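Local coordinates for methanol--corrinoid protein co-methyltransferase (Methanosarcina barkeri, PDB 2I2X), which transfers the methyl group of methanol to the cob(I)amide carried by its partner protein MtaC, the methanol-activating step of methanogenesis, at residues I40-Y45 / A121-I126; I82-H87 / P265-G270; A104-M109 / G157-S162; L302-Q305 / C309-N312. All coordinates share one frame; numbering follows the deposited sequence.

All four contacts belong to the TIM barrel and reach its parallel sheet, in which strands 160-163, 119-126, 80-86, 40-43, 309-311 and 285-287 stand side by side. Contacts 1 and 2 have centres about 5 Å apart and form one polar cluster in the barrel interior; contact 2 continues it to the zinc and potassium ions. Contact 3, its centre about 9 Å from that of contact 1, joins helix 95-116, in the barrel's outer layer, to the loop before strand 160-163. Contact 4, about 22 Å from contact 3 between centres, ties strand 309-311 to the segment preceding it. Along the chain, contact 3 is nested within the loop closed by contact 2, contact 1 crosses both, and contact 4 follows them all.

Contact 1 of 4, residues I40-Y45 / A121-I126; sequences IPEINY and ALRHTI
Glu42 and Arg123 face each other in the interior of the TIM barrel, where a salt bridge spans two strands that are not neighbours. Strand 80-86 lies between 40-43 and 119-126 in the parallel sheet, and the CA atoms of Glu42 and Arg123 are 9.0 Å apart, a gap that these two long side chains span. Glutamate and arginine suit the task, since each carries its charge at the end of a flexible chain.

The ionic contact is also a hydrogen bond: as modelled, Arg123 NH1 donates to Glu42 OE2 over 2.8 Å, but OE2 lies too close to a neighbouring atom, so the exact length and its place at the guanidinium edge are doubtful. Glu42 reaches there with CG anti to its backbone nitrogen (chi1 178°) and the chain extended beyond; Arg123 starts likewise but bends at chi3. The two side chains cross at about a right angle, and the carboxylate and guanidinium planes are turned roughly 34° from each other.

Further hydrogen bonds hold both charged groups from outside the pair, as expected of ions buried in a barrel. Thr285 OG1, on strand 285-287 two places along the sheet from 40-43, is hydrogen-bonded to Glu42 OE1, and Pro265 O receives a weak bond from Arg123 NH2. That same NH2 is hydrogen-bonded to the hydroxyl OG of Ser162, on the next strand of the barrel.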
loop_
_atom_site.group_PDB
_atom_site.type_symbol
_atom_site.label_atom_id
_atom_site.label_comp_id
_atom_site.label_asym_id
_atom_site.label_seq_id
_atom_site.Cartn_x
_atom_site.Cartn_y
_atom_site.Cartn_z
ATOM N N ILE A 40 -17.120 8.125 1.226
ATOM C CA ILE A 40 -16.528 7.722 2.506
ATOM C C ILE A 40 -15.523 6.595 2.311
ATOM O O ILE A 40 -15.834 5.605 1.631
ATOM C CB ILE A 40 -17.578 7.205 3.483
ATOM C CG1 ILE A 40 -18.658 8.249 3.748
ATOM C CG2 ILE A 40 -16.939 6.834 4.791
ATOM C CD1 ILE A 40 -20.000 7.604 4.041
ATOM N N PRO A 41 -14.314 6.727 2.911
ATOM C CA PRO A 41 -13.390 5.593 2.806
ATOM C C PRO A 41 -13.847 4.436 3.681
ATOM O O PRO A 41 -14.380 4.651 4.767
ATOM C CB PRO A 41 -12.057 6.177 3.303
ATOM C CG PRO A 41 -12.458 7.292 4.239
ATOM C CD PRO A 41 -13.745 7.851 3.685
ATOM N N GLU A 42 -13.624 3.216 3.201
ATOM C CA GLU A 42 -13.988 1.992 3.920
ATOM C C GLU A 42 -12.745 1.107 3.973
ATOM O O GLU A 42 -12.312 0.555 2.950
ATOM C CB GLU A 42 -15.161 1.268 3.226
ATOM C CG GLU A 42 -15.611 -0.089 3.880
ATOM C CD GLU A 42 -17.116 -0.501 3.599
ATOM O OE1 GLU A 42 -17.716 -0.155 2.538
ATOM O OE2 GLU A 42 -17.717 -1.166 4.470
ATOM N N ILE A 43 -12.163 0.969 5.154
ATOM C CA ILE A 43 -10.914 0.222 5.268
ATOM C C ILE A 43 -11.165 -1.247 5.660
ATOM O O ILE A 43 -11.985 -1.544 6.541
ATOM C CB ILE A 43 -9.902 0.929 6.233
ATOM C CG1 ILE A 43 -8.551 0.201 6.271
ATOM C CG2 ILE A 43 -10.521 1.096 7.636
ATOM C CD1 ILE A 43 -7.651 0.382 5.025
ATOM N N ASN A 44 -10.441 -2.138 4.979
ATOM C CA ASN A 44 -10.506 -3.581 5.195
ATOM C C ASN A 44 -9.153 -4.087 5.649
ATOM O O ASN A 44 -8.164 -3.358 5.535
ATOM C CB ASN A 44 -10.953 -4.289 3.931
ATOM C CG ASN A 44 -12.460 -4.370 3.835
ATOM O OD1 ASN A 44 -13.076 -5.268 4.412
ATOM N ND2 ASN A 44 -13.068 -3.408 3.149
ATOM N N TYR A 45 -9.122 -5.308 6.182
ATOM C CA TYR A 45 -7.953 -5.834 6.911
ATOM C C TYR A 45 -8.176 -7.302 7.258
ATOM O O TYR A 45 -9.310 -7.726 7.393
ATOM C CB TYR A 45 -7.722 -5.058 8.218
ATOM C CG TYR A 45 -9.021 -4.657 8.909
ATOM C CD1 TYR A 45 -9.678 -5.520 9.766
ATOM C CD2 TYR A 45 -9.581 -3.405 8.689
ATOM C CE1 TYR A 45 -10.872 -5.133 10.380
ATOM C CE2 TYR A 45 -10.747 -3.024 9.286
ATOM C CZ TYR A 45 -11.392 -3.880 10.130
ATOM O OH TYR A 45 -12.560 -3.466 10.715
ATOM N N ALA A 121 -18.739 4.289 10.999
ATOM C CA ALA A 121 -19.710 3.195 11.080
ATOM C C ALA A 121 -18.931 1.913 10.956
ATOM O O ALA A 121 -17.841 1.896 10.397
ATOM C CB ALA A 121 -20.798 3.303 9.972
ATOM N N LEU A 122 -19.457 0.851 11.534
ATOM C CA LEU A 122 -18.779 -0.414 11.513
ATOM C C LEU A 122 -19.551 -1.460 10.680
ATOM O O LEU A 122 -20.721 -1.707 10.890
ATOM C CB LEU A 122 -18.544 -0.887 12.950
ATOM C CG LEU A 122 -17.941 -2.286 13.103
ATOM C CD1 LEU A 122 -16.544 -2.336 12.504
ATOM C CD2 LEU A 122 -17.958 -2.750 14.551
ATOM N N ARG A 123 -18.878 -2.070 9.731
ATOM C CA ARG A 123 -19.495 -3.082 8.930
ATOM C C ARG A 123 -18.860 -4.398 9.279
ATOM O O ARG A 123 -17.623 -4.504 9.295
ATOM C CB ARG A 123 -19.247 -2.792 7.481
ATOM C CG ARG A 123 -19.702 -3.878 6.542
ATOM C CD ARG A 123 -19.276 -3.419 5.175
ATOM N NE ARG A 123 -20.276 -3.696 4.198
ATOM C CZ ARG A 123 -20.616 -2.888 3.212
ATOM N NH1 ARG A 123 -20.038 -1.713 3.030
ATOM N NH2 ARG A 123 -21.566 -3.291 2.390
ATOM N N HIS A 124 -19.711 -5.382 9.570
ATOM C CA HIS A 124 -19.292 -6.742 9.771
ATOM C C HIS A 124 -19.845 -7.557 8.639
ATOM O O HIS A 124 -21.031 -7.471 8.326
ATOM C CB HIS A 124 -19.820 -7.284 11.099
ATOM C CG HIS A 124 -18.788 -7.324 12.179
ATOM N ND1 HIS A 124 -17.921 -6.273 12.427
ATOM C CD2 HIS A 124 -18.460 -8.295 13.058
ATOM C CE1 HIS A 124 -17.122 -6.593 13.427
ATOM N NE2 HIS A 124 -17.415 -7.820 13.814
ATOM N N THR A 125 -18.968 -8.340 8.028
ATOM C CA THR A 125 -19.297 -9.244 6.946
ATOM C C THR A 125 -19.135 -10.680 7.469
ATOM O O THR A 125 -18.005 -11.196 7.608
ATOM C CB THR A 125 -18.352 -8.995 5.757
ATOM O OG1 THR A 125 -18.523 -7.657 5.311
ATOM C CG2 THR A 125 -18.610 -9.982 4.582
ATOM N N ILE A 126 -20.279 -11.313 7.769
ATOM C CA ILE A 126 -20.329 -12.663 8.289
ATOM C C ILE A 126 -19.744 -13.571 7.212
ATOM O O ILE A 126 -19.850 -13.280 6.019
ATOM C CB ILE A 126 -21.802 -13.007 8.663
ATOM C CG1 ILE A 126 -22.181 -12.385 10.020
ATOM C CG2 ILE A 126 -22.076 -14.545 8.754
ATOM C CD1 ILE A 126 -21.860 -10.909 10.196
#

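Contact 2 of 4, residues I82-H87 / P265-G270; sequences ILETEH and PGKDCG. With K (potassium ion), chain S; ZN (zinc ion), chain Q.
Glu84 on strand 80-86 and Lys267 in an irregular loop have the nearest CA atoms across the two segments, 9.7 Å apart, and from Lys267 the loop folds into a type I beta turn closed by Gly270 N bonding to Lys267 O. The site is a salt-bridge network in the TIM barrel, leading up to the metal ions at the C-terminal end of the strand.

Lys267 bends at chi2 (-86°) and again at chi3, which brings its ammonium between two glutamates set two residues apart on the same face of the strand. NZ donates to Glu84 OE2 at 2.6 Å, on the syn side and 17° out of the carboxylate plane. It approaches Glu86 OE2, 2.8 Å away, from above that carboxylate, 37° out of plane. A third, weak bond joins NZ to Asp268 OD1. Lysine fits because one ammonium can serve several acids at once.

Its charge probably helps to offset the closeness of Glu84 OE1 and Asp268 OD2, 3.5 Å apart. A water also mediates, donating to Glu84 OE1 and accepting from Asp268 N. Thr125 OG1 and Asn44 ND2 are hydrogen-bonded to Glu84 OE2 and OE1 respectively, and Ser311 OG to Asp268 OD2.

Two metals border the network. Glu86 OE2 binds potassium at 2.3 Å, together with Glu164 and Glu313; Glu164 also reaches the zinc, which Cys220 binds too. The turn delivers the remaining protein ligand seen there: Cys269 SG, 2.4 Å from the zinc ion.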
loop_
_atom_site.group_PDB
_atom_site.type_symbol
_atom_site.label_atom_id
_atom_site.label_comp_id
_atom_site.label_asym_id
_atom_site.label_seq_id
_atom_site.Cartn_x
_atom_site.Cartn_y
_atom_site.Cartn_z
ATOM N N ILE A 82 -15.351 4.350 7.467
ATOM C CA ILE A 82 -16.059 3.109 7.806
ATOM C C ILE A 82 -15.015 2.011 7.970
ATOM O O ILE A 82 -14.106 1.906 7.129
ATOM C CB ILE A 82 -17.011 2.687 6.678
ATOM C CG1 ILE A 82 -18.176 3.673 6.569
ATOM C CG2 ILE A 82 -17.499 1.270 6.901
ATOM C CD1 ILE A 82 -18.951 3.604 5.233
ATOM N N LEU A 83 -15.120 1.213 9.034
ATOM C CA LEU A 83 -14.285 0.013 9.168
ATOM C C LEU A 83 -15.090 -1.227 8.756
ATOM O O LEU A 83 -16.238 -1.424 9.198
ATOM C CB LEU A 83 -13.750 -0.131 10.602
ATOM C CG LEU A 83 -12.699 0.897 11.113
ATOM C CD1 LEU A 83 -13.274 2.267 11.640
ATOM C CD2 LEU A 83 -11.780 0.252 12.169
ATOM N N GLU A 84 -14.515 -2.051 7.889
ATOM C CA GLU A 84 -15.155 -3.290 7.560
ATOM C C GLU A 84 -14.350 -4.488 8.070
ATOM O O GLU A 84 -13.205 -4.711 7.636
ATOM C CB GLU A 84 -15.439 -3.432 6.056
ATOM C CG GLU A 84 -16.029 -4.840 5.735
ATOM C CD GLU A 84 -16.219 -5.154 4.277
ATOM O OE1 GLU A 84 -15.798 -4.360 3.402
ATOM O OE2 GLU A 84 -16.794 -6.228 3.998
ATOM N N THR A 85 -14.974 -5.274 8.946
ATOM C CA THR A 85 -14.401 -6.528 9.427
ATOM C C THR A 85 -15.008 -7.721 8.698
ATOM O O THR A 85 -16.176 -8.060 8.916
ATOM C CB THR A 85 -14.628 -6.703 10.955
ATOM O OG1 THR A 85 -14.190 -5.517 11.641
ATOM C CG2 THR A 85 -13.863 -7.884 11.497
ATOM N N GLU A 86 -14.224 -8.350 7.828
ATOM C CA GLU A 86 -14.636 -9.594 7.196
ATOM C C GLU A 86 -14.288 -10.736 8.090
ATOM O O GLU A 86 -13.134 -11.080 8.186
ATOM C CB GLU A 86 -13.932 -9.798 5.865
ATOM C CG GLU A 86 -14.322 -8.745 4.856
ATOM C CD GLU A 86 -13.712 -8.953 3.503
ATOM O OE1 GLU A 86 -12.465 -8.984 3.382
ATOM O OE2 GLU A 86 -14.486 -9.070 2.526
ATOM N N HIS A 87 -15.286 -11.356 8.708
ATOM C CA HIS A 87 -15.066 -12.507 9.593
ATOM C C HIS A 87 -14.053 -13.503 9.045
ATOM O O HIS A 87 -14.176 -13.934 7.922
ATOM C CB HIS A 87 -16.392 -13.210 9.886
ATOM C CG HIS A 87 -17.272 -12.472 10.848
ATOM N ND1 HIS A 87 -18.254 -13.095 11.588
ATOM C CD2 HIS A 87 -17.305 -11.165 11.215
ATOM C CE1 HIS A 87 -18.864 -12.206 12.353
ATOM N NE2 HIS A 87 -18.311 -11.027 12.144
ATOM N N PRO A 265 -25.096 0.266 1.873
ATOM C CA PRO A 265 -24.237 0.172 0.699
ATOM C C PRO A 265 -23.795 -1.248 0.410
ATOM O O PRO A 265 -23.441 -1.970 1.325
ATOM C CB PRO A 265 -23.028 1.026 1.085
ATOM C CG PRO A 265 -22.999 0.993 2.609
ATOM C CD PRO A 265 -24.427 0.875 3.038
ATOM N N GLY A 266 -23.822 -1.652 -0.859
ATOM C CA GLY A 266 -23.336 -2.967 -1.242
ATOM C C GLY A 266 -21.858 -3.143 -0.973
ATOM O O GLY A 266 -21.104 -2.181 -0.916
ATOM N N LYS A 267 -21.444 -4.387 -0.822
ATOM C CA LYS A 267 -20.041 -4.749 -0.659
ATOM C C LYS A 267 -19.122 -4.290 -1.749
ATOM O O LYS A 267 -19.426 -4.397 -2.921
ATOM C CB LYS A 267 -19.898 -6.265 -0.558
ATOM C CG LYS A 267 -20.180 -6.790 0.838
ATOM C CD LYS A 267 -18.928 -6.724 1.653
ATOM C CE LYS A 267 -17.948 -7.772 1.186
ATOM N NZ LYS A 267 -16.627 -7.472 1.764
ATOM N N ASP A 268 -17.950 -3.849 -1.303
ATOM C CA ASP A 268 -16.870 -3.325 -2.133
ATOM C C ASP A 268 -16.495 -4.180 -3.338
ATOM O O ASP A 268 -16.309 -3.664 -4.437
ATOM C CB ASP A 268 -15.640 -3.068 -1.254
ATOM C CG ASP A 268 -15.214 -4.291 -0.463
ATOM O OD1 ASP A 268 -15.866 -5.358 -0.580
ATOM O OD2 ASP A 268 -14.210 -4.199 0.269
ATOM N N CYS A 269 -16.369 -5.481 -3.142
ATOM C CA CYS A 269 -15.933 -6.351 -4.235
ATOM C C CYS A 269 -17.051 -6.651 -5.245
ATOM O O CYS A 269 -16.835 -7.380 -6.237
ATOM C CB CYS A 269 -15.309 -7.644 -3.701
ATOM S SG CYS A 269 -16.390 -8.614 -2.623
ATOM N N GLY A 270 -18.212 -6.054 -5.009
ATOM C CA GLY A 270 -19.331 -6.090 -5.962
ATOM C C GLY A 270 -19.106 -5.088 -7.083
ATOM O O GLY A 270 -19.750 -4.038 -7.140
HETATM K K K S . -13.862 -10.052 0.493
HETATM ZN ZN ZN Q . -15.142 -10.565 -2.024
HETATM O O HOH W 1 -17.395 -3.058 1.681
#

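Contact 3 of 4, residues A104-M109 / G157-S162; sequences AQKTIM and GADLLS
The carboxylate of Asp159 receives the ammonium of Lys106 between its two oxygens, both met on their syn sides with NZ 23° out of the carboxylate plane. The grip is nearly even, 2.7 Å from NZ to OD2 and 2.8 Å from NZ to OD1. The other flat group is the peptide of Gly157, whose carbonyl oxygen takes a further hydrogen bond from Lys106 NZ at 2.9 Å. That donor stands somewhat tilted from the carbonyl plane, with a C=O...N angle of 139°.

At Lys106 a chi1 of -162° swings the chain to the side of the carbonyl carbon; it then bends at chi2 and chi4, running its methylenes past Gly157 toward Asp159. Glycine suits position 157 twice over: its backbone angles would jam a CB against the preceding carbonyl, and such a CB would lie just 3.0 Å from Lys106 CB. A methionine in place of Lys106 would probably leave the Asp159 carboxylate without its positive mate and Gly157 O without this donor.

Asp159 OD1 is also hydrogen-bonded to Leu122 N, tying the salt bridge to strand 119-126. Helix 95-116 thus meets the loop between helix 143-155 and strand 160-163 on the outside of the TIM barrel, while Met109, farther along the same helix, packs on Leu122.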
loop_
_atom_site.group_PDB
_atom_site.type_symbol
_atom_site.label_atom_id
_atom_site.label_comp_id
_atom_site.label_asym_id
_atom_site.label_seq_id
_atom_site.Cartn_x
_atom_site.Cartn_y
_atom_site.Cartn_z
ATOM N N ALA A 104 -15.576 -4.809 20.853
ATOM C CA ALA A 104 -14.305 -4.212 21.156
ATOM C C ALA A 104 -13.992 -3.090 20.173
ATOM O O ALA A 104 -13.470 -2.049 20.589
ATOM C CB ALA A 104 -13.222 -5.259 21.150
ATOM N N GLN A 105 -14.313 -3.297 18.885
ATOM C CA GLN A 105 -14.120 -2.268 17.833
ATOM C C GLN A 105 -14.982 -1.024 18.073
ATOM O O GLN A 105 -14.462 0.098 18.080
ATOM C CB GLN A 105 -14.399 -2.836 16.444
ATOM C CG GLN A 105 -13.444 -3.924 15.994
ATOM C CD GLN A 105 -13.524 -4.192 14.496
ATOM O OE1 GLN A 105 -12.783 -3.589 13.705
ATOM N NE2 GLN A 105 -14.391 -5.109 14.098
ATOM N N LYS A 106 -16.286 -1.219 18.301
ATOM C CA LYS A 106 -17.210 -0.089 18.516
ATOM C C LYS A 106 -16.845 0.770 19.728
ATOM O O LYS A 106 -17.037 2.003 19.706
ATOM C CB LYS A 106 -18.676 -0.545 18.634
ATOM C CG LYS A 106 -19.682 0.594 18.409
ATOM C CD LYS A 106 -19.384 1.231 17.021
ATOM C CE LYS A 106 -20.507 2.039 16.499
ATOM N NZ LYS A 106 -21.657 1.178 16.035
ATOM N N THR A 107 -16.337 0.118 20.778
ATOM C CA THR A 107 -15.936 0.802 22.001
ATOM C C THR A 107 -14.866 1.858 21.666
ATOM O O THR A 107 -14.985 3.013 22.062
ATOM C CB THR A 107 -15.423 -0.198 23.095
ATOM O OG1 THR A 107 -16.463 -1.131 23.459
ATOM C CG2 THR A 107 -14.922 0.548 24.339
ATOM N N ILE A 108 -13.842 1.456 20.920
ATOM C CA ILE A 108 -12.786 2.382 20.519
ATOM C C ILE A 108 -13.342 3.487 19.601
ATOM O O ILE A 108 -13.027 4.679 19.789
ATOM C CB ILE A 108 -11.630 1.630 19.845
ATOM C CG1 ILE A 108 -10.879 0.799 20.897
ATOM C CG2 ILE A 108 -10.735 2.578 19.055
ATOM C CD1 ILE A 108 -10.143 -0.395 20.324
ATOM N N MET A 109 -14.189 3.092 18.650
ATOM C CA MET A 109 -14.781 4.022 17.690
ATOM C C MET A 109 -15.562 5.090 18.405
ATOM O O MET A 109 -15.518 6.259 18.001
ATOM C CB MET A 109 -15.680 3.298 16.666
ATOM C CG MET A 109 -14.924 2.395 15.692
ATOM S SD MET A 109 -16.031 1.540 14.543
ATOM C CE MET A 109 -14.995 0.153 14.155
ATOM N N GLY A 157 -22.528 -4.015 18.220
ATOM C CA GLY A 157 -21.760 -2.909 17.655
ATOM C C GLY A 157 -21.662 -2.793 16.133
ATOM O O GLY A 157 -21.303 -1.716 15.625
ATOM N N ALA A 158 -21.971 -3.878 15.405
ATOM C CA ALA A 158 -21.996 -3.793 13.949
ATOM C C ALA A 158 -23.164 -2.939 13.474
ATOM O O ALA A 158 -24.288 -3.093 13.941
ATOM C CB ALA A 158 -21.991 -5.164 13.293
ATOM N N ASP A 159 -22.856 -2.008 12.568
ATOM C CA ASP A 159 -23.812 -1.054 12.023
ATOM C C ASP A 159 -24.361 -1.550 10.681
ATOM O O ASP A 159 -25.547 -1.388 10.382
ATOM C CB ASP A 159 -23.119 0.296 11.822
ATOM C CG ASP A 159 -22.662 0.933 13.131
ATOM O OD1 ASP A 159 -21.450 1.187 13.282
ATOM O OD2 ASP A 159 -23.502 1.198 14.015
ATOM N N LEU A 160 -23.499 -2.154 9.868
ATOM C CA LEU A 160 -23.903 -2.654 8.551
ATOM C C LEU A 160 -23.659 -4.146 8.523
ATOM O O LEU A 160 -22.678 -4.637 9.104
ATOM C CB LEU A 160 -23.139 -1.947 7.418
ATOM C CG LEU A 160 -22.987 -0.411 7.548
ATOM C CD1 LEU A 160 -21.841 0.123 6.698
ATOM C CD2 LEU A 160 -24.229 0.376 7.235
ATOM N N LEU A 161 -24.543 -4.875 7.856
ATOM C CA LEU A 161 -24.442 -6.327 7.792
ATOM C C LEU A 161 -24.311 -6.780 6.346
ATOM O O LEU A 161 -25.073 -6.333 5.496
ATOM C CB LEU A 161 -25.683 -6.977 8.429
ATOM C CG LEU A 161 -26.071 -6.564 9.854
ATOM C CD1 LEU A 161 -27.358 -7.250 10.287
ATOM C CD2 LEU A 161 -24.943 -6.861 10.851
ATOM N N SER A 162 -23.366 -7.673 6.075
ATOM C CA SER A 162 -23.096 -8.141 4.732
ATOM C C SER A 162 -22.629 -9.584 4.809
ATOM O O SER A 162 -22.311 -10.086 5.903
ATOM C CB SER A 162 -21.956 -7.325 4.134
ATOM O OG SER A 162 -22.403 -6.124 3.536
#

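Contact 4 of 4, residues L302-Q305 / C309-N312; sequences LVMQ and CWSN
Trp310 offers one face of its indole to Met304 and its rim to Val303, a buried apolar contact between a short 3-10 segment and the strand that soon follows it. Cys309 opens that strand and turns to other neighbours, its side chain packing against Thr285 and Ile34.

Trp310 carries the contact. A chi1 of -177° turns the indole away from the backbone N, and the ring extends from the strand toward the 3-10 segment 302-304. Met304 CG lies over the six-membered ring, 3.4 Å from its centroid and 15° off the normal, a CH-pi contact. Its SD follows over the same ring at 4.1 Å from the centroid, making this a Met-aromatic contact as well. Val303 CG2 comes instead to the edge, in the ring plane, 3.7 Å from Trp310 CZ3. A flexible thioether can spread over a flat face, whereas the compact valine fits the rim. The indole's polar end is satisfied by Asp336 OD2, bonded to NE1. Replacing Trp310 by an alanine would remove the surface under Met304 and is likely to open a gap there, with Asp336 losing its indole partner.

Ser311 OG bonds to Asp268, and Asn312 OD1 accepts from Asn44 N. In the parallel sheet, strand 309-311 lies between strands 40-43 and 285-287, with Trp310 also packed against Leu333 and Cys337 of helix 325-345, and Met304 against Met356 of helix 349-361.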
loop_
_atom_site.group_PDB
_atom_site.type_symbol
_atom_site.label_atom_id
_atom_site.label_comp_id
_atom_site.label_asym_id
_atom_site.label_seq_id
_atom_site.Cartn_x
_atom_site.Cartn_y
_atom_site.Cartn_z
ATOM N N LEU A 302 -12.095 3.797 -13.141
ATOM C CA LEU A 302 -13.454 3.807 -13.610
ATOM C C LEU A 302 -14.469 3.494 -12.497
ATOM O O LEU A 302 -15.540 4.112 -12.462
ATOM C CB LEU A 302 -13.607 2.848 -14.773
ATOM C CG LEU A 302 -15.006 2.615 -15.361
ATOM C CD1 LEU A 302 -14.888 2.250 -16.797
ATOM C CD2 LEU A 302 -15.773 1.560 -14.578
ATOM N N VAL A 303 -14.150 2.563 -11.597
ATOM C CA VAL A 303 -15.098 2.164 -10.556
ATOM C C VAL A 303 -15.438 3.269 -9.533
ATOM O O VAL A 303 -16.346 3.088 -8.707
ATOM C CB VAL A 303 -14.592 0.916 -9.765
ATOM C CG1 VAL A 303 -14.735 -0.350 -10.621
ATOM C CG2 VAL A 303 -13.130 1.110 -9.302
ATOM N N MET A 304 -14.716 4.391 -9.563
ATOM C CA MET A 304 -14.972 5.473 -8.613
ATOM C C MET A 304 -16.132 6.316 -9.132
ATOM O O MET A 304 -16.766 7.078 -8.370
ATOM C CB MET A 304 -13.739 6.397 -8.422
ATOM C CG MET A 304 -12.564 5.839 -7.595
ATOM S SD MET A 304 -11.132 6.938 -7.224
ATOM C CE MET A 304 -10.420 6.899 -8.841
ATOM N N GLN A 305 -16.406 6.156 -10.426
ATOM C CA GLN A 305 -17.261 7.053 -11.197
ATOM C C GLN A 305 -18.563 7.385 -10.457
ATOM O O GLN A 305 -19.077 8.491 -10.570
ATOM C CB GLN A 305 -17.555 6.416 -12.561
ATOM C CG GLN A 305 -18.462 5.169 -12.460
ATOM C CD GLN A 305 -18.465 4.286 -13.694
ATOM O OE1 GLN A 305 -18.289 4.738 -14.822
ATOM N NE2 GLN A 305 -18.707 3.004 -13.475
ATOM N N CYS A 309 -18.924 4.571 -1.215
ATOM C CA CYS A 309 -17.792 4.263 -0.329
ATOM C C CYS A 309 -16.675 3.647 -1.149
ATOM O O CYS A 309 -16.920 3.097 -2.223
ATOM C CB CYS A 309 -18.224 3.380 0.844
ATOM S SG CYS A 309 -19.785 3.978 1.584
ATOM N N TRP A 310 -15.449 3.767 -0.659
ATOM C CA TRP A 310 -14.262 3.452 -1.451
ATOM C C TRP A 310 -13.358 2.627 -0.568
ATOM O O TRP A 310 -12.947 3.082 0.511
ATOM C CB TRP A 310 -13.601 4.742 -1.881
ATOM C CG TRP A 310 -12.383 4.666 -2.767
ATOM C CD1 TRP A 310 -11.191 5.312 -2.554
ATOM C CD2 TRP A 310 -12.248 3.978 -4.017
ATOM N NE1 TRP A 310 -10.319 5.057 -3.582
ATOM C CE2 TRP A 310 -10.941 4.252 -4.504
ATOM C CE3 TRP A 310 -13.098 3.160 -4.778
ATOM C CZ2 TRP A 310 -10.456 3.731 -5.721
ATOM C CZ3 TRP A 310 -12.621 2.643 -5.993
ATOM C CH2 TRP A 310 -11.304 2.932 -6.449
ATOM N N SER A 311 -13.100 1.397 -1.023
ATOM C CA SER A 311 -12.418 0.394 -0.240
ATOM C C SER A 311 -11.061 -0.117 -0.813
ATOM O O SER A 311 -10.821 -0.034 -2.015
ATOM C CB SER A 311 -13.389 -0.767 -0.052
ATOM O OG SER A 311 -12.718 -1.961 0.326
ATOM N N ASN A 312 -10.212 -0.660 0.069
ATOM C CA ASN A 312 -8.927 -1.289 -0.305
ATOM C C ASN A 312 -9.029 -2.802 -0.352
ATOM O O ASN A 312 -8.007 -3.496 -0.495
ATOM C CB ASN A 312 -7.839 -0.948 0.730
ATOM C CG ASN A 312 -8.123 -1.596 2.071
ATOM O OD1 ASN A 312 -9.204 -1.418 2.609
ATOM N ND2 ASN A 312 -7.175 -2.389 2.594
#